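Local coordinates for hypothetical protein APE0754 (PDB 1TUA) that is of unknown function but, carrying KH domains, probably binds RNA, at residues R121-E124 against Y130-V133. Residues are numbered along the deposited sequence; the frame is centred on the assembly and turned at random.
Sequences RTIE and YINV
Glu-124, on the helix 118-127, and Tyr-130, at the start of the strand 130-133, bring their CA atoms to 5.9 Å, a close approach consistent with the short connection between helix and strand. Here a carboxylate accepts an N-H on the strand edge facing away from strand 137-141: the amide of Ile-131, between Tyr-130 and Asn-132, which pair with Ile-141 and Ala-139. In Glu-124, CG anti to the carbonyl carbon (chi1 -70°) and the extended chain beyond it carry OE2 across to the strand backbone, 2.7 Å from N of Ile-131. The bond is nearly straight, with 160° at the hydrogen, and uses the anti lone pair of OE2, turned away from OE1. On the way, the aliphatic part of Glu-124 lies alongside Ile-131, the two side chains running in opposite directions, with CG of Glu-124 3.8 Å from CG1 of Ile-131. Farther in, CD1 of Ile-131 meets the CG2 branch of Ile-123 at 3.5 Å, these chains crossing at about a right angle. A salt bridge from Arg-120 to the same OE2 probably steadies the carboxylate's negative charge. An alanine in place of Glu-124 would probably leave the Ile-131 amide without this acceptor and Arg-120 without this carboxylate, and uncover one flank of the isoleucine. The contact joins the second helix of a type I KH core (beta-alpha-alpha-beta-beta-alpha) to the following strand, which with 87-93 flanks the three-stranded antiparallel sheet. Ile-123 lies between sheet and helices, touching Ala-150 and Ile-154 of helix 144-158 and Leu-170 of helix 163-188.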
loop_
_atom_site.group_PDB
_atom_site.type_symbol
_atom_site.label_atom_id
_atom_site.label_comp_id
_atom_site.label_asym_id
_atom_site.label_seq_id
_atom_site.Cartn_x
_atom_site.Cartn_y
_atom_site.Cartn_z
ATOM N N ARG A 121 4.378 13.804 2.730
ATOM C CA ARG A 121 3.568 14.006 3.929
ATOM C C ARG A 121 2.289 14.795 3.656
ATOM O O ARG A 121 1.230 14.495 4.226
ATOM C CB ARG A 121 4.384 14.706 5.021
ATOM C CG ARG A 121 5.520 13.862 5.555
ATOM C CD ARG A 121 6.197 14.519 6.755
ATOM N NE ARG A 121 7.252 13.670 7.311
ATOM C CZ ARG A 121 8.375 13.355 6.670
ATOM N NH1 ARG A 121 8.592 13.824 5.447
ATOM N NH2 ARG A 121 9.279 12.567 7.245
ATOM N N THR A 122 2.381 15.805 2.794
ATOM C CA THR A 122 1.211 16.613 2.459
ATOM C C THR A 122 0.129 15.749 1.818
ATOM O O THR A 122 -1.042 15.843 2.168
ATOM C CB THR A 122 1.571 17.752 1.489
ATOM O OG1 THR A 122 2.473 18.652 2.142
ATOM C CG2 THR A 122 0.316 18.512 1.056
ATOM N N ILE A 123 0.525 14.903 0.876
ATOM C CA ILE A 123 -0.441 14.033 0.228
ATOM C C ILE A 123 -1.039 13.062 1.256
ATOM O O ILE A 123 -2.248 12.845 1.267
ATOM C CB ILE A 123 0.207 13.266 -0.948
ATOM C CG1 ILE A 123 0.663 14.276 -2.014
ATOM C CG2 ILE A 123 -0.796 12.276 -1.553
ATOM C CD1 ILE A 123 1.417 13.673 -3.187
ATOM N N GLU A 124 -0.205 12.492 2.127
ATOM C CA GLU A 124 -0.704 11.571 3.160
ATOM C C GLU A 124 -1.727 12.245 4.082
ATOM O O GLU A 124 -2.770 11.666 4.403
ATOM C CB GLU A 124 0.436 11.049 4.034
ATOM C CG GLU A 124 1.396 10.092 3.371
ATOM C CD GLU A 124 2.409 9.527 4.360
ATOM O OE1 GLU A 124 2.971 10.309 5.154
ATOM O OE2 GLU A 124 2.650 8.305 4.348
ATOM N N TYR A 130 -1.315 6.050 3.931
ATOM C CA TYR A 130 0.089 5.798 4.236
ATOM C C TYR A 130 0.709 5.669 2.851
ATOM O O TYR A 130 0.163 4.982 1.993
ATOM C CB TYR A 130 0.305 4.474 4.978
ATOM C CG TYR A 130 -0.141 4.437 6.425
ATOM C CD1 TYR A 130 -0.339 5.610 7.156
ATOM C CD2 TYR A 130 -0.331 3.219 7.072
ATOM C CE1 TYR A 130 -0.716 5.565 8.497
ATOM C CE2 TYR A 130 -0.704 3.165 8.407
ATOM C CZ TYR A 130 -0.895 4.337 9.114
ATOM O OH TYR A 130 -1.253 4.276 10.443
ATOM N N ILE A 131 1.834 6.333 2.627
ATOM C CA ILE A 131 2.498 6.274 1.331
ATOM C C ILE A 131 3.972 5.914 1.500
ATOM O O ILE A 131 4.683 6.529 2.299
ATOM C CB ILE A 131 2.388 7.641 0.582
ATOM C CG1 ILE A 131 0.918 7.953 0.282
ATOM C CG2 ILE A 131 3.197 7.607 -0.712
ATOM C CD1 ILE A 131 0.670 9.327 -0.338
ATOM N N ASN A 132 4.419 4.904 0.764
ATOM C CA ASN A 132 5.814 4.498 0.816
ATOM C C ASN A 132 6.443 4.657 -0.557
ATOM O O ASN A 132 5.926 4.149 -1.545
ATOM C CB ASN A 132 5.959 3.041 1.262
ATOM C CG ASN A 132 7.412 2.644 1.458
ATOM O OD1 ASN A 132 8.065 2.121 0.550
ATOM N ND2 ASN A 132 7.934 2.924 2.640
ATOM N N VAL A 133 7.550 5.384 -0.615
ATOM C CA VAL A 133 8.252 5.581 -1.873
ATOM C C VAL A 133 9.429 4.613 -1.878
ATOM O O VAL A 133 10.452 4.858 -1.233
ATOM C CB VAL A 133 8.770 7.033 -2.018
ATOM C CG1 VAL A 133 9.484 7.201 -3.349
ATOM C CG2 VAL A 133 7.611 8.003 -1.924
#